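Local atomic coordinates of peptide synthetase, module 7 (Actinoplanes teichomyceticus, PDB entry 4TX3), a protein that belongs to the condensation-domain family as part of a peptide synthetase's seventh module and probably serves as a docking platform for a partner protein rather than as a peptide-bond-forming enzyme. Residues 295-298 / 299-302; 258-261 / 262-265; 128-131 / 132-136. All coordinates share one frame; numbering follows the deposited sequence.

Contact 1 of 3, residues 295-298 / 299-302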
loop_
_atom_site.group_PDB
_atom_site.type_symbol
_atom_site.label_atom_id
_atom_site.label_comp_id
_atom_site.label_asym_id
_atom_site.label_seq_id
_atom_site.Cartn_x
_atom_site.Cartn_y
_atom_site.Cartn_z
ATOM N N ILE B 295 10.067 4.243 8.715
ATOM C CA ILE B 295 9.984 3.869 7.302
ATOM C C ILE B 295 10.803 2.627 6.912
ATOM O O ILE B 295 10.375 1.839 6.054
ATOM C CB ILE B 295 10.384 5.065 6.397
ATOM C CG1 ILE B 295 9.191 5.996 6.240
ATOM C CG2 ILE B 295 10.852 4.605 5.027
ATOM C CD1 ILE B 295 9.298 6.921 5.020
ATOM N N ASP B 296 11.946 2.421 7.557
ATOM C CA ASP B 296 12.779 1.266 7.260
ATOM C C ASP B 296 12.197 -0.073 7.694
ATOM O O ASP B 296 12.691 -1.116 7.262
ATOM C CB ASP B 296 14.155 1.429 7.898
ATOM C CG ASP B 296 15.025 2.416 7.152
ATOM O OD1 ASP B 296 14.656 2.794 6.020
ATOM O OD2 ASP B 296 16.078 2.814 7.698
ATOM N N LEU B 297 11.178 -0.060 8.551
ATOM C CA LEU B 297 10.522 -1.305 8.954
ATOM C C LEU B 297 9.428 -1.777 7.986
ATOM O O LEU B 297 9.060 -2.960 8.008
ATOM C CB LEU B 297 9.905 -1.162 10.345
ATOM C CG LEU B 297 10.799 -0.642 11.467
ATOM C CD1 LEU B 297 9.981 -0.553 12.741
ATOM C CD2 LEU B 297 12.007 -1.544 11.647
ATOM N N GLU B 298 8.896 -0.863 7.169
ATOM C CA GLU B 298 7.784 -1.196 6.275
ATOM C C GLU B 298 8.071 -2.436 5.432
ATOM O O GLU B 298 7.249 -3.345 5.400
ATOM C CB GLU B 298 7.429 -0.010 5.361
ATOM C CG GLU B 298 6.191 -0.215 4.490
ATOM C CD GLU B 298 6.433 -1.067 3.219
ATOM O OE1 GLU B 298 7.529 -0.984 2.621
ATOM O OE2 GLU B 298 5.520 -1.829 2.816
ATOM N N PRO B 299 9.238 -2.491 4.758
ATOM C CA PRO B 299 9.470 -3.655 3.897
ATOM C C PRO B 299 10.001 -4.926 4.611
ATOM O O PRO B 299 10.435 -5.874 3.938
ATOM C CB PRO B 299 10.513 -3.131 2.915
ATOM C CG PRO B 299 11.287 -2.143 3.704
ATOM C CD PRO B 299 10.347 -1.514 4.666
ATOM N N MET B 300 9.967 -4.956 5.941
ATOM C CA MET B 300 10.595 -6.042 6.694
ATOM C C MET B 300 9.628 -7.102 7.193
ATOM O O MET B 300 8.458 -6.818 7.441
ATOM C CB MET B 300 11.340 -5.494 7.909
ATOM C CG MET B 300 12.375 -4.452 7.610
ATOM S SD MET B 300 13.310 -3.925 9.072
ATOM C CE MET B 300 14.086 -5.451 9.577
ATOM N N ILE B 301 10.152 -8.313 7.372
ATOM C CA ILE B 301 9.480 -9.382 8.106
ATOM C C ILE B 301 10.011 -9.406 9.552
ATOM O O ILE B 301 11.213 -9.252 9.782
ATOM C CB ILE B 301 9.710 -10.755 7.417
ATOM C CG1 ILE B 301 8.961 -10.801 6.066
ATOM C CG2 ILE B 301 9.343 -11.918 8.347
ATOM C CD1 ILE B 301 9.259 -12.004 5.216
ATOM N N GLY B 302 9.121 -9.584 10.524
ATOM C CA GLY B 302 9.515 -9.608 11.920
ATOM C C GLY B 302 8.317 -9.569 12.844
ATOM O O GLY B 302 7.213 -9.210 12.436
#

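Contact 2 of 3, residues 258-261 / 262-265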
loop_
_atom_site.group_PDB
_atom_site.type_symbol
_atom_site.label_atom_id
_atom_site.label_comp_id
_atom_site.label_asym_id
_atom_site.label_seq_id
_atom_site.Cartn_x
_atom_site.Cartn_y
_atom_site.Cartn_z
ATOM N N GLY B 258 -13.882 13.552 19.944
ATOM C CA GLY B 258 -12.854 13.261 18.961
ATOM C C GLY B 258 -12.619 11.799 18.663
ATOM O O GLY B 258 -11.685 11.457 17.941
ATOM N N ALA B 259 -13.472 10.933 19.194
ATOM C CA ALA B 259 -13.169 9.507 19.218
ATOM C C ALA B 259 -13.508 8.781 17.922
ATOM O O ALA B 259 -14.624 8.858 17.416
ATOM C CB ALA B 259 -13.886 8.846 20.380
ATOM N N ASP B 260 -12.537 8.045 17.405
ATOM C CA ASP B 260 -12.759 7.218 16.230
ATOM C C ASP B 260 -13.483 5.924 16.596
ATOM O O ASP B 260 -13.651 5.591 17.773
ATOM C CB ASP B 260 -11.423 6.911 15.546
ATOM C CG ASP B 260 -10.412 6.308 16.503
ATOM O OD1 ASP B 260 -10.571 6.499 17.737
ATOM O OD2 ASP B 260 -9.463 5.642 16.029
ATOM N N MET B 261 -13.909 5.194 15.575
ATOM C CA MET B 261 -14.680 3.979 15.768
ATOM C C MET B 261 -14.001 2.918 16.663
ATOM O O MET B 261 -14.688 2.283 17.463
ATOM C CB MET B 261 -15.016 3.359 14.409
ATOM C CG MET B 261 -15.934 2.164 14.493
ATOM S SD MET B 261 -17.587 2.671 15.020
ATOM C CE MET B 261 -17.950 4.032 13.898
ATOM N N PRO B 262 -12.670 2.705 16.526
ATOM C CA PRO B 262 -12.082 1.680 17.411
ATOM C C PRO B 262 -12.298 1.964 18.894
ATOM O O PRO B 262 -12.489 1.037 19.679
ATOM C CB PRO B 262 -10.590 1.726 17.065
ATOM C CG PRO B 262 -10.557 2.221 15.655
ATOM C CD PRO B 262 -11.694 3.191 15.525
ATOM N N GLN B 263 -12.304 3.233 19.273
ATOM C CA GLN B 263 -12.499 3.577 20.680
ATOM C C GLN B 263 -13.981 3.478 21.093
ATOM O O GLN B 263 -14.287 3.121 22.225
ATOM C CB GLN B 263 -11.951 4.979 20.966
ATOM C CG GLN B 263 -10.462 5.134 20.712
ATOM C CD GLN B 263 -9.950 6.535 21.041
ATOM O OE1 GLN B 263 -10.706 7.505 21.056
ATOM N NE2 GLN B 263 -8.662 6.638 21.323
ATOM N N LEU B 264 -14.896 3.787 20.175
ATOM C CA LEU B 264 -16.324 3.645 20.444
ATOM C C LEU B 264 -16.687 2.209 20.763
ATOM O O LEU B 264 -17.442 1.944 21.698
ATOM C CB LEU B 264 -17.159 4.118 19.256
ATOM C CG LEU B 264 -17.142 5.609 18.926
ATOM C CD1 LEU B 264 -18.203 5.911 17.912
ATOM C CD2 LEU B 264 -17.364 6.433 20.148
ATOM N N VAL B 265 -16.152 1.286 19.970
ATOM C CA VAL B 265 -16.418 -0.140 20.149
ATOM C C VAL B 265 -15.732 -0.629 21.426
ATOM O O VAL B 265 -16.254 -1.480 22.152
ATOM C CB VAL B 265 -15.935 -0.964 18.918
ATOM C CG1 VAL B 265 -16.121 -2.446 19.149
ATOM C CG2 VAL B 265 -16.681 -0.518 17.650
#

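Contact 3 of 3, residues 128-131 / 132-136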
loop_
_atom_site.group_PDB
_atom_site.type_symbol
_atom_site.label_atom_id
_atom_site.label_comp_id
_atom_site.label_asym_id
_atom_site.label_seq_id
_atom_site.Cartn_x
_atom_site.Cartn_y
_atom_site.Cartn_z
ATOM N N PHE B 128 1.658 -28.955 -2.415
ATOM C CA PHE B 128 0.732 -30.046 -2.690
ATOM C C PHE B 128 0.355 -30.066 -4.175
ATOM O O PHE B 128 0.007 -29.027 -4.745
ATOM C CB PHE B 128 -0.514 -29.916 -1.805
ATOM C CG PHE B 128 -0.204 -30.002 -0.344
ATOM C CD1 PHE B 128 0.088 -31.228 0.244
ATOM C CD2 PHE B 128 -0.159 -28.860 0.440
ATOM C CE1 PHE B 128 0.402 -31.319 1.586
ATOM C CE2 PHE B 128 0.151 -28.940 1.785
ATOM C CZ PHE B 128 0.434 -30.177 2.359
ATOM N N ALA B 129 0.451 -31.236 -4.805
ATOM C CA ALA B 129 0.104 -31.353 -6.218
ATOM C C ALA B 129 -1.273 -31.995 -6.391
ATOM O O ALA B 129 -1.493 -33.142 -6.006
ATOM C CB ALA B 129 1.159 -32.139 -6.961
ATOM N N LEU B 130 -2.194 -31.233 -6.967
ATOM C CA LEU B 130 -3.565 -31.676 -7.177
ATOM C C LEU B 130 -3.771 -32.218 -8.586
ATOM O O LEU B 130 -4.444 -33.227 -8.771
ATOM C CB LEU B 130 -4.531 -30.527 -6.923
ATOM C CG LEU B 130 -4.706 -30.097 -5.473
ATOM C CD1 LEU B 130 -5.315 -28.715 -5.464
ATOM C CD2 LEU B 130 -5.591 -31.087 -4.716
ATOM N N SER B 131 -3.210 -31.530 -9.575
ATOM C CA SER B 131 -3.135 -32.042 -10.944
ATOM C C SER B 131 -1.981 -31.335 -11.647
ATOM O O SER B 131 -1.241 -30.605 -11.005
ATOM C CB SER B 131 -4.446 -31.827 -11.690
ATOM O OG SER B 131 -4.639 -30.456 -11.958
ATOM N N GLU B 132 -1.830 -31.531 -12.954
ATOM C CA GLU B 132 -0.661 -31.005 -13.656
ATOM C C GLU B 132 -0.610 -29.476 -13.635
ATOM O O GLU B 132 0.473 -28.900 -13.663
ATOM C CB GLU B 132 -0.612 -31.509 -15.105
ATOM C CG GLU B 132 0.672 -31.141 -15.850
ATOM C CD GLU B 132 0.750 -31.738 -17.255
ATOM O OE1 GLU B 132 -0.315 -32.132 -17.796
ATOM O OE2 GLU B 132 1.875 -31.815 -17.816
ATOM N N LYS B 133 -1.762 -28.819 -13.558
ATOM C CA LYS B 133 -1.772 -27.352 -13.521
ATOM C C LYS B 133 -2.481 -26.789 -12.282
ATOM O O LYS B 133 -2.934 -25.647 -12.279
ATOM C CB LYS B 133 -2.417 -26.790 -14.799
ATOM C CG LYS B 133 -1.601 -27.073 -16.049
ATOM C CD LYS B 133 -2.121 -26.347 -17.281
ATOM C CE LYS B 133 -1.308 -26.727 -18.524
ATOM N NZ LYS B 133 -1.711 -25.952 -19.730
ATOM N N GLU B 134 -2.571 -27.592 -11.230
ATOM C CA GLU B 134 -3.222 -27.162 -9.996
ATOM C C GLU B 134 -2.374 -27.544 -8.789
ATOM O O GLU B 134 -2.192 -28.726 -8.496
ATOM C CB GLU B 134 -4.612 -27.782 -9.868
ATOM C CG GLU B 134 -5.466 -27.162 -8.781
ATOM C CD GLU B 134 -6.662 -26.408 -9.340
ATOM O OE1 GLU B 134 -7.048 -26.685 -10.498
ATOM O OE2 GLU B 134 -7.219 -25.538 -8.631
ATOM N N HIS B 135 -1.845 -26.545 -8.099
ATOM C CA HIS B 135 -1.069 -26.792 -6.888
ATOM C C HIS B 135 -1.557 -25.921 -5.745
ATOM O O HIS B 135 -2.211 -24.890 -5.955
ATOM C CB HIS B 135 0.424 -26.529 -7.113
ATOM C CG HIS B 135 1.057 -27.411 -8.141
ATOM N ND1 HIS B 135 0.865 -27.234 -9.497
ATOM C CD2 HIS B 135 1.899 -28.465 -8.011
ATOM C CE1 HIS B 135 1.556 -28.148 -10.159
ATOM N NE2 HIS B 135 2.197 -28.904 -9.279
ATOM N N VAL B 136 -1.231 -26.341 -4.529
ATOM C CA VAL B 136 -1.414 -25.489 -3.369
ATOM C C VAL B 136 -0.093 -25.338 -2.612
ATOM O O VAL B 136 0.556 -26.321 -2.237
ATOM C CB VAL B 136 -2.503 -26.031 -2.463
ATOM C CG1 VAL B 136 -2.409 -25.407 -1.093
ATOM C CG2 VAL B 136 -3.863 -25.759 -3.086
#

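Contact 1 of 3, residues 295-298 / 299-302
L297 and M300 are the two ends of a type I beta turn in the long loop between strands 281-288 and 306-313, closed by a bond from M300 N to L297 O (3.0 Å, 158° at the hydrogen). The donor sits above the plane of the L297 carbonyl. The M300 side chain leaves the turn and runs back along the preceding residues. Its CB rests 3.4 Å from L297 O. With CG anti to its own carbonyl carbon (chi1 -56°), the chain is laid beside the carbonyl of D296, where CG lies 3.4 Å from D296 O. SD lies 3.4 Å from D296 O and 3.7 Å from L297 CD2, and a final bend at chi3 swings the methyl off this line; L178 also packs on M300. E298, next in the turn after L297, has CG anti to the backbone N and a bend at chi2 that returns the carboxylate. Its side chain crosses P299 at about a right angle, OE1 3.1 Å from P299 N, which has no hydrogen to offer. E298 OE2 has a long, weak ion pair with R156. R290 NH1 bonds to the carbonyls of both L297 and M300, so L297 O is gripped from two donors. I301 touches S150, V153 and F154 of helix 148-166, and I295 packs on the backbone of another protein's chain. P299 CD lies 3.5 Å from D296 O, one residue before the turn.

Contact 2 of 3, residues 258-261 / 262-265
M261 and P262 enter helix 261-278 together, with D260 at the N-cap just before them. M261, which has more of its surface buried by the contact than D260 or P262, offers its carbonyl to V265 N (3.1 Å, 167°), the donor coming in almost on the line of the C=O bond. Its CG is anti to the backbone N (chi1 -174°) and lies 4.2 Å from V265 CG2; the bend at chi2 puts SD 4.4 Å from L264 CD1, and the bend at chi3 sets only the methyl CE. D260 makes no capping bond with its carboxylate. Instead CG is tucked between the backbone N and carbonyl carbon (chi1 54°), and the side chain crosses that of P262 at about a right angle, OD2 3.4 Å from P262 CD. OD1 lies 3.3 Å from Q263 CG and also close to Q263 OE1, but these two oxygens are both acceptors and share no hydrogen. The D260 backbone does the polar work: its O accepts from L264 N at 3.3 Å, in the carbonyl plane, and weakly from Q263 N. P262 has no N-H to give, and in the first turn of the helix none is called for by the i to i-4 pattern. A259 CB closes the corner at 3.5 Å from Q263 OE1. M261 and L264 pack on helix 244-255, and V265 on strands 363-369 and 399-407, a helix start characteristic of the helix-on-sheet layering in a condensation-type, chloramphenicol-acetyltransferase-like lobe.

Contact 3 of 3, residues 128-131 / 132-136
L130 and S131 both face E134 in a classic beta bulge at the end of the hairpin joining strands 123-129 and 134-142; it runs straight into the type I turn S131-E134, with S131 in both. E134 O accepts from L130 N at 2.9 Å, nearly in line with its C=O, and from S131 N at 3.2 Å, on a lone pair; two N-H groups thus hold one carbonyl. Beyond the bulge regular antiparallel pairing resumes, with F128 and V136 exchanging two backbone bonds. L130, in the bulge, turns its CB toward the other strand. With CG anti to the carbonyl carbon (chi1 -71°), its CD1 reaches E134 CG at 3.7 Å and V136 CG2 at 4.1 Å. E134 starts on the face shared by F128, S131 and V136, but its end leads off to a salt bridge between OE2 and R46. The S131 hydroxyl oxygen OG lies 3.4 Å from E134 CB. H135 occupies the reverse face with A129: its CG, beside the backbone N (chi1 -62°), brings the imidazole back obliquely to the first strand, CD2 3.9 Å from A129 CB and CE1 3.8 Å from S131 O. F128 CD2 is 4.4 Å from V136 CG1. F128 also packs on L103, R106 and L107 of helix 103-112, and V136 touches L103 too. Strand 40-49 lies along the 134-142 side, pairing through L47 with H135, while A129 bonds to V96 and A98 on the other flank.

How the contacts relate
The three contacts are separate local features of one condensation-type domain. Contacts 2 and 3 are on opposite sides of the chain's centre, their nearest atoms about 33 Å apart: contact 3 at a hairpin end of the five-stranded sheet, contact 2 at the start of a helix packed on the other sheet. Contact 1 comes nearer to both, its nearest atoms about 20 Å from contact 2 and about 18 Å from contact 3. Strand 134-142, which opens in contact 3, leads to the altered HHxxxDG signature (HRxxxDD here); contact 1 reaches that region through G302, bonded to D147 and S150. Residues 295-298 also meet another protein's chain, consistent with a docking role, whereas the other two contacts do not.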